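Rhodanese domain-containing protein (Thermoplasma volcanium GSS1, PDB 3GK5) is of unknown function, but its rhodanese-like domain, the part in this crystal, probably handles sulfur through an active-site cysteine, as sulfurtransferases of the family do. Local coordinates at residues I38-I42 against S43-E47; V60-A63 against H64-S68; E73-Q77 against L78-I82. All coordinates share one frame; numbering follows the deposited sequence.

The three contacts follow one another along the chain, all within one rhodanese-like domain. Interaction 1 leads from strand 38-39, at one border of the parallel sheet, into helix 42-48. Interaction 2 is the turn from strand 58-61 into helix 66-76, and interaction 3 closes that same helix before strand 82-85. The last two therefore sit at the two ends of helix 66-76, within one beta-alpha-beta unit, their centres about 15 Å apart. Interaction 1 lies about 12 Å from interaction 2 and about 14 Å from interaction 3, centre to centre. Ile42 packs on Arg67 and Arg46 on Phe74, so helix 42-48 rests beside helix 66-76 next to the probable active-site loop.

Interaction 1. Residues I38-I42 against S43-E47; sequences INIPI and SELRE
Ile40 and Leu45 meet on the buried side of this turn. The CG2 methyl of Ile40 lies 3.5 Å from CD1 of Leu45, and the two side chains cross at about a right angle. In Ile40 this methyl is the branch set opposite the backbone N, which turns it toward the new helix. Leu45 has its CG likewise opposite the backbone N (chi1 -168°), and this brings its CD1 against that methyl. Around this pair the packing is close: Ile40 also touches Leu21 and Leu52, and Leu45 touches Ala71 of helix 66-76.

The backbone link runs through the carbonyl oxygen of Pro41. It takes two hydrogen bonds. Leu45 N reaches Pro41 O at 2.9 Å and lies in the carbonyl plane. Glu44 N is 2.8 Å from Pro41 O and stands above that plane, by 47°. One oxygen thus holds two successive amides of the first helical turn.

The other side is looser. Glu44 runs alongside the Pro41 ring, both pointing the same way, and its CD is 4.0 Å from CD of Pro41. The chain is extended beyond CG, which carries the carboxylate along the ring. There it makes a long, weak ion pair with Lys48. With an alanine in place of Glu44, this flank of the proline ring would probably lose its cover and Lys48 its weak charge partner. Ser43, beyond it, is exposed and brings little side-chain contact across the turn.

Asn39 ties the start of the segment to the end of strand 19-22 and the residues after it, its ND2 bonded to the backbone oxygens of Asp22 and Arg24. The whole is a strand-to-helix junction, in which an edge strand of the parallel rhodanese sheet passes through a proline into helix 42-48, which packs beside helix 66-76.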
loop_
_atom_site.group_PDB
_atom_site.type_symbol
_atom_site.label_atom_id
_atom_site.label_comp_id
_atom_site.label_asym_id
_atom_site.label_seq_id
_atom_site.Cartn_x
_atom_site.Cartn_y
_atom_site.Cartn_z
ATOM N N ILE A 38 3.160 -6.717 -0.947
ATOM C CA ILE A 38 2.204 -7.744 -1.331
ATOM C C ILE A 38 1.152 -7.083 -2.208
ATOM O O ILE A 38 0.701 -5.974 -1.915
ATOM C CB ILE A 38 1.499 -8.357 -0.117
ATOM C CG1 ILE A 38 0.323 -9.229 -0.589
ATOM C CG2 ILE A 38 1.005 -7.249 0.802
ATOM C CD1 ILE A 38 0.716 -10.382 -1.517
ATOM N N ASN A 39 0.758 -7.774 -3.274
ATOM C CA ASN A 39 -0.221 -7.245 -4.210
ATOM C C ASN A 39 -1.622 -7.834 -4.062
ATOM O O ASN A 39 -1.836 -9.030 -4.257
ATOM C CB ASN A 39 0.264 -7.467 -5.645
ATOM C CG ASN A 39 -0.676 -6.881 -6.690
ATOM O OD1 ASN A 39 -0.753 -7.393 -7.813
ATOM N ND2 ASN A 39 -1.380 -5.798 -6.341
ATOM N N ILE A 40 -2.564 -6.976 -3.693
ATOM C CA ILE A 40 -3.952 -7.366 -3.579
ATOM C C ILE A 40 -4.801 -6.290 -4.251
ATOM O O ILE A 40 -5.012 -5.208 -3.695
ATOM C CB ILE A 40 -4.415 -7.513 -2.122
ATOM C CG1 ILE A 40 -3.639 -8.646 -1.438
ATOM C CG2 ILE A 40 -5.918 -7.851 -2.097
ATOM C CD1 ILE A 40 -3.943 -8.811 0.051
ATOM N N PRO A 41 -5.280 -6.567 -5.472
ATOM C CA PRO A 41 -6.110 -5.591 -6.191
ATOM C C PRO A 41 -7.396 -5.352 -5.413
ATOM O O PRO A 41 -7.903 -6.272 -4.791
ATOM C CB PRO A 41 -6.365 -6.280 -7.529
ATOM C CG PRO A 41 -5.119 -7.099 -7.722
ATOM C CD PRO A 41 -4.907 -7.693 -6.348
ATOM N N ILE A 42 -7.908 -4.122 -5.431
ATOM C CA ILE A 42 -9.142 -3.784 -4.715
ATOM C C ILE A 42 -10.327 -4.650 -5.139
ATOM O O ILE A 42 -11.339 -4.717 -4.439
ATOM C CB ILE A 42 -9.558 -2.310 -4.942
ATOM C CG1 ILE A 42 -9.446 -1.979 -6.424
ATOM C CG2 ILE A 42 -8.722 -1.380 -4.091
ATOM C CD1 ILE A 42 -9.782 -0.546 -6.756
ATOM N N SER A 43 -10.210 -5.302 -6.291
ATOM C CA SER A 43 -11.290 -6.147 -6.795
ATOM C C SER A 43 -11.229 -7.525 -6.166
ATOM O O SER A 43 -12.073 -8.390 -6.428
ATOM C CB SER A 43 -11.196 -6.273 -8.311
ATOM O OG SER A 43 -11.339 -4.996 -8.915
ATOM N N GLU A 44 -10.226 -7.721 -5.321
ATOM C CA GLU A 44 -10.051 -8.991 -4.649
ATOM C C GLU A 44 -9.912 -8.775 -3.160
ATOM O O GLU A 44 -10.104 -9.702 -2.381
ATOM C CB GLU A 44 -8.807 -9.703 -5.175
ATOM C CG GLU A 44 -8.773 -9.863 -6.674
ATOM C CD GLU A 44 -7.541 -10.599 -7.146
ATOM O OE1 GLU A 44 -7.243 -10.543 -8.359
ATOM O OE2 GLU A 44 -6.867 -11.242 -6.311
ATOM N N LEU A 45 -9.601 -7.543 -2.771
ATOM C CA LEU A 45 -9.395 -7.214 -1.365
ATOM C C LEU A 45 -10.521 -7.707 -0.473
ATOM O O LEU A 45 -10.283 -8.238 0.609
ATOM C CB LEU A 45 -9.219 -5.704 -1.192
ATOM C CG LEU A 45 -8.711 -5.229 0.170
ATOM C CD1 LEU A 45 -7.322 -5.818 0.430
ATOM C CD2 LEU A 45 -8.654 -3.696 0.198
ATOM N N ARG A 46 -11.750 -7.533 -0.931
ATOM C CA ARG A 46 -12.906 -7.967 -0.168
ATOM C C ARG A 46 -12.866 -9.465 0.133
ATOM O O ARG A 46 -13.127 -9.875 1.254
ATOM C CB ARG A 46 -14.182 -7.596 -0.930
ATOM C CG ARG A 46 -15.333 -8.559 -0.735
ATOM C CD ARG A 46 -16.630 -7.812 -0.522
ATOM N NE ARG A 46 -16.679 -7.224 0.809
ATOM C CZ ARG A 46 -16.662 -7.935 1.931
ATOM N NH1 ARG A 46 -16.602 -9.260 1.875
ATOM N NH2 ARG A 46 -16.704 -7.324 3.108
ATOM N N GLU A 47 -12.513 -10.276 -0.858
ATOM C CA GLU A 47 -12.466 -11.723 -0.669
ATOM C C GLU A 47 -11.152 -12.270 -0.139
ATOM O O GLU A 47 -11.115 -13.370 0.413
ATOM C CB GLU A 47 -12.778 -12.459 -1.979
ATOM C CG GLU A 47 -14.164 -12.231 -2.566
ATOM C CD GLU A 47 -14.217 -11.051 -3.520
ATOM O OE1 GLU A 47 -13.372 -10.982 -4.443
ATOM O OE2 GLU A 47 -15.114 -10.197 -3.354
#

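Interaction 2. Residues V60-A63 against H64-S68; sequences VICA and HGNRS
Cys62 lays its CB against the side chain of Ser68, with CB of each residue 3.4 Å from the other. Its SG is opposite the backbone N (chi1 179°), which sends the sulfur into the bowl formed by residues 64-68. Three N-H groups converge on it there. Gly65 N bonds to Cys62 SG at 3.5 Å. Arg67 N and Arg67 NE add two weak bonds to the same sulfur.

Arg67 bends at chi3, and this brings NE to within 3.4 Å of Cys62 SG. The edge of its guanidinium meets Ala63, with NH1 3.1 Å from Ala63 CB. Its NH2 makes a salt bridge to Glu28, which fixes the far end of the group. Ala63 CB also sits over one face of the His64 ring, 4.0 Å from the centroid, in a CH-pi contact.

Deeper in, Val60 CG1 packs on Ser68 CB at 4.0 Å. A water bridges Ser68 OG and, more weakly, Cys62 N. Ser68 OG also bonds to Asp84.

Gly65 has phi 120°, where a side chain would collide with the preceding carbonyl oxygen. A cysteine follows a parallel strand and is cradled by loop amides and a helix N-terminus, as in the active-site loop of rhodaneses and the related cysteine phosphatases; in this rhodanese-like domain Cys62 is probably the sulfur-carrying residue.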
loop_
_atom_site.group_PDB
_atom_site.type_symbol
_atom_site.label_atom_id
_atom_site.label_comp_id
_atom_site.label_asym_id
_atom_site.label_seq_id
_atom_site.Cartn_x
_atom_site.Cartn_y
_atom_site.Cartn_z
ATOM N N VAL A 60 -0.893 0.975 2.844
ATOM C CA VAL A 60 -1.660 0.752 1.622
ATOM C C VAL A 60 -1.341 1.782 0.570
ATOM O O VAL A 60 -1.548 2.980 0.764
ATOM C CB VAL A 60 -3.170 0.796 1.882
ATOM C CG1 VAL A 60 -3.905 0.202 0.697
ATOM C CG2 VAL A 60 -3.496 0.061 3.150
ATOM N N ILE A 61 -0.840 1.306 -0.557
ATOM C CA ILE A 61 -0.468 2.206 -1.614
ATOM C C ILE A 61 -1.327 2.038 -2.840
ATOM O O ILE A 61 -1.852 0.967 -3.122
ATOM C CB ILE A 61 0.994 2.018 -1.992
ATOM C CG1 ILE A 61 1.476 3.230 -2.801
ATOM C CG2 ILE A 61 1.151 0.729 -2.761
ATOM C CD1 ILE A 61 2.949 3.584 -2.549
ATOM N N CYS A 62 -1.444 3.118 -3.580
ATOM C CA CYS A 62 -2.260 3.135 -4.771
ATOM C C CYS A 62 -1.500 3.861 -5.887
ATOM O O CYS A 62 -0.356 4.255 -5.694
ATOM C CB CYS A 62 -3.544 3.857 -4.407
ATOM S SG CYS A 62 -4.654 4.004 -5.703
ATOM N N ALA A 63 -2.104 4.041 -7.052
ATOM C CA ALA A 63 -1.394 4.757 -8.112
ATOM C C ALA A 63 -1.316 6.225 -7.722
ATOM O O ALA A 63 -0.259 6.849 -7.826
ATOM C CB ALA A 63 -2.110 4.608 -9.465
ATOM N N HIS A 64 -2.443 6.766 -7.263
ATOM C CA HIS A 64 -2.513 8.164 -6.855
ATOM C C HIS A 64 -3.063 8.348 -5.449
ATOM O O HIS A 64 -2.857 9.393 -4.842
ATOM C CB HIS A 64 -3.363 8.961 -7.843
ATOM C CG HIS A 64 -2.994 8.723 -9.270
ATOM N ND1 HIS A 64 -3.709 7.876 -10.090
ATOM C CD2 HIS A 64 -1.950 9.170 -10.007
ATOM C CE1 HIS A 64 -3.119 7.811 -11.269
ATOM N NE2 HIS A 64 -2.049 8.587 -11.246
ATOM N N GLY A 65 -3.769 7.339 -4.945
ATOM C CA GLY A 65 -4.313 7.416 -3.601
ATOM C C GLY A 65 -5.824 7.320 -3.482
ATOM O O GLY A 65 -6.370 7.270 -2.380
ATOM N N ASN A 66 -6.511 7.286 -4.613
ATOM C CA ASN A 66 -7.964 7.209 -4.607
ATOM C C ASN A 66 -8.474 5.828 -4.199
ATOM O O ASN A 66 -9.476 5.719 -3.493
ATOM C CB ASN A 66 -8.485 7.595 -5.993
ATOM C CG ASN A 66 -7.396 7.540 -7.057
ATOM O OD1 ASN A 66 -6.932 6.465 -7.433
ATOM N ND2 ASN A 66 -6.971 8.705 -7.530
ATOM N N ARG A 67 -7.773 4.781 -4.628
ATOM C CA ARG A 67 -8.163 3.408 -4.318
ATOM C C ARG A 67 -7.640 2.960 -2.954
ATOM O O ARG A 67 -8.287 2.184 -2.249
ATOM C CB ARG A 67 -7.659 2.462 -5.415
ATOM C CG ARG A 67 -8.307 2.711 -6.780
ATOM C CD ARG A 67 -7.647 1.898 -7.883
ATOM N NE ARG A 67 -6.301 2.393 -8.172
ATOM C CZ ARG A 67 -5.444 1.820 -9.014
ATOM N NH1 ARG A 67 -4.246 2.362 -9.201
ATOM N NH2 ARG A 67 -5.772 0.703 -9.659
ATOM N N SER A 68 -6.462 3.447 -2.584
ATOM C CA SER A 68 -5.884 3.103 -1.300
ATOM C C SER A 68 -6.779 3.640 -0.179
ATOM O O SER A 68 -7.041 2.943 0.800
ATOM C CB SER A 68 -4.482 3.700 -1.180
ATOM O OG SER A 68 -4.523 5.088 -1.432
HETATM O O HOH W 1 -1.807 5.337 -2.102
#

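Interaction 3. Residues E73-Q77 against L78-I82; sequences EFLSQ and LGLNI
Phe74 and Leu78 make the aromatic contact. Leu78 CD1 lies over one face of the Phe74 ring, 4.1 Å from its centroid and shifted toward the rim. With chi1 of Phe74 at 179°, CG points opposite the backbone N, and the ring reaches along to Leu78.

The apolar contacts centre on Leu75. Its CB is 3.9 Å from CD1 of Leu80, and CG2 of Ile82 comes near the same CB at 4.2 Å. Ile82 CD1 adds a contact with CB of Ser76. Trp49, from the loop after helix 42-48, also touches Leu75, Leu78 and Leu80, and Ile82 rests on Tyr58 and Val60 of the sheet.

The backbone bonds close the helix. Leu80 N reaches Leu75 O at 3.2 Å, nearly in line with the carbonyl. Gly79 N to Ser76 O is weak, at 3.4 Å. Together with the positive phi of Gly79 they form a Schellman motif. A type I turn covers Ser76 to Gly79.

One side-chain bond reinforces the last turn. Gln77 NE2 donates to Glu73 O at 2.8 Å, with that oxygen in the amide plane of Gln77.

The polar bonds cap carbonyls at the helix end, while leucine and isoleucine side chains fold back over it. The helix end is thus satisfied by the turn's own amides and covered by apolar side chains, consistent with a firm reversal into strand 82-85.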
loop_
_atom_site.group_PDB
_atom_site.type_symbol
_atom_site.label_atom_id
_atom_site.label_comp_id
_atom_site.label_asym_id
_atom_site.label_seq_id
_atom_site.Cartn_x
_atom_site.Cartn_y
_atom_site.Cartn_z
ATOM N N GLU A 73 -10.306 2.540 4.806
ATOM C CA GLU A 73 -11.553 2.674 5.556
ATOM C C GLU A 73 -12.189 1.306 5.781
ATOM O O GLU A 73 -12.878 1.086 6.770
ATOM C CB GLU A 73 -12.529 3.577 4.791
ATOM C CG GLU A 73 -12.775 4.945 5.422
ATOM C CD GLU A 73 -13.619 4.859 6.683
ATOM O OE1 GLU A 73 -13.117 4.369 7.715
ATOM O OE2 GLU A 73 -14.796 5.270 6.645
ATOM N N PHE A 74 -11.944 0.393 4.850
ATOM C CA PHE A 74 -12.486 -0.951 4.926
ATOM C C PHE A 74 -11.723 -1.812 5.930
ATOM O O PHE A 74 -12.316 -2.406 6.827
ATOM C CB PHE A 74 -12.434 -1.589 3.535
ATOM C CG PHE A 74 -12.940 -3.005 3.490
ATOM C CD1 PHE A 74 -14.270 -3.296 3.774
ATOM C CD2 PHE A 74 -12.079 -4.051 3.156
ATOM C CE1 PHE A 74 -14.738 -4.613 3.728
ATOM C CE2 PHE A 74 -12.532 -5.363 3.107
ATOM C CZ PHE A 74 -13.867 -5.649 3.394
ATOM N N LEU A 75 -10.406 -1.871 5.791
ATOM C CA LEU A 75 -9.598 -2.696 6.682
ATOM C C LEU A 75 -9.428 -2.099 8.077
ATOM O O LEU A 75 -9.066 -2.807 9.015
ATOM C CB LEU A 75 -8.219 -2.933 6.062
ATOM C CG LEU A 75 -8.195 -3.455 4.626
ATOM C CD1 LEU A 75 -6.766 -3.420 4.119
ATOM C CD2 LEU A 75 -8.764 -4.865 4.559
ATOM N N SER A 76 -9.680 -0.800 8.214
ATOM C CA SER A 76 -9.535 -0.138 9.503
ATOM C C SER A 76 -10.641 -0.561 10.456
ATOM O O SER A 76 -10.425 -0.682 11.660
ATOM C CB SER A 76 -9.570 1.385 9.338
ATOM O OG SER A 76 -10.889 1.830 9.080
ATOM N N GLN A 77 -11.832 -0.787 9.917
ATOM C CA GLN A 77 -12.956 -1.184 10.750
ATOM C C GLN A 77 -12.888 -2.668 11.073
ATOM O O GLN A 77 -13.644 -3.160 11.902
ATOM C CB GLN A 77 -14.279 -0.870 10.047
ATOM C CG GLN A 77 -14.388 0.553 9.517
ATOM C CD GLN A 77 -15.692 0.794 8.774
ATOM O OE1 GLN A 77 -16.774 0.691 9.355
ATOM N NE2 GLN A 77 -15.596 1.112 7.482
ATOM N N LEU A 78 -11.982 -3.386 10.415
ATOM C CA LEU A 78 -11.839 -4.815 10.662
ATOM C C LEU A 78 -10.724 -5.068 11.671
ATOM O O LEU A 78 -10.253 -6.199 11.825
ATOM C CB LEU A 78 -11.541 -5.561 9.360
ATOM C CG LEU A 78 -12.609 -5.466 8.267
ATOM C CD1 LEU A 78 -12.052 -5.998 6.968
ATOM C CD2 LEU A 78 -13.857 -6.233 8.687
ATOM N N GLY A 79 -10.294 -4.003 12.341
ATOM C CA GLY A 79 -9.254 -4.125 13.349
ATOM C C GLY A 79 -7.838 -4.342 12.852
ATOM O O GLY A 79 -7.010 -4.923 13.555
ATOM N N LEU A 80 -7.550 -3.877 11.642
ATOM C CA LEU A 80 -6.213 -4.029 11.091
ATOM C C LEU A 80 -5.414 -2.753 11.236
ATOM O O LEU A 80 -5.930 -1.644 11.087
ATOM C CB LEU A 80 -6.262 -4.434 9.617
ATOM C CG LEU A 80 -6.503 -5.911 9.311
ATOM C CD1 LEU A 80 -6.707 -6.079 7.820
ATOM C CD2 LEU A 80 -5.319 -6.749 9.783
ATOM N N ASN A 81 -4.140 -2.925 11.544
ATOM C CA ASN A 81 -3.243 -1.801 11.704
ATOM C C ASN A 81 -2.691 -1.431 10.323
ATOM O O ASN A 81 -1.622 -1.905 9.926
ATOM C CB ASN A 81 -2.122 -2.197 12.659
ATOM C CG ASN A 81 -1.166 -1.075 12.922
ATOM O OD1 ASN A 81 -1.512 0.096 12.768
ATOM N ND2 ASN A 81 0.049 -1.418 13.341
ATOM N N ILE A 82 -3.445 -0.606 9.591
ATOM C CA ILE A 82 -3.048 -0.160 8.255
ATOM C C ILE A 82 -3.104 1.355 8.146
ATOM O O ILE A 82 -3.837 2.011 8.878
ATOM C CB ILE A 82 -3.953 -0.747 7.129
ATOM C CG1 ILE A 82 -5.210 0.110 6.946
ATOM C CG2 ILE A 82 -4.334 -2.188 7.452
ATOM C CD1 ILE A 82 -6.149 0.128 8.129
#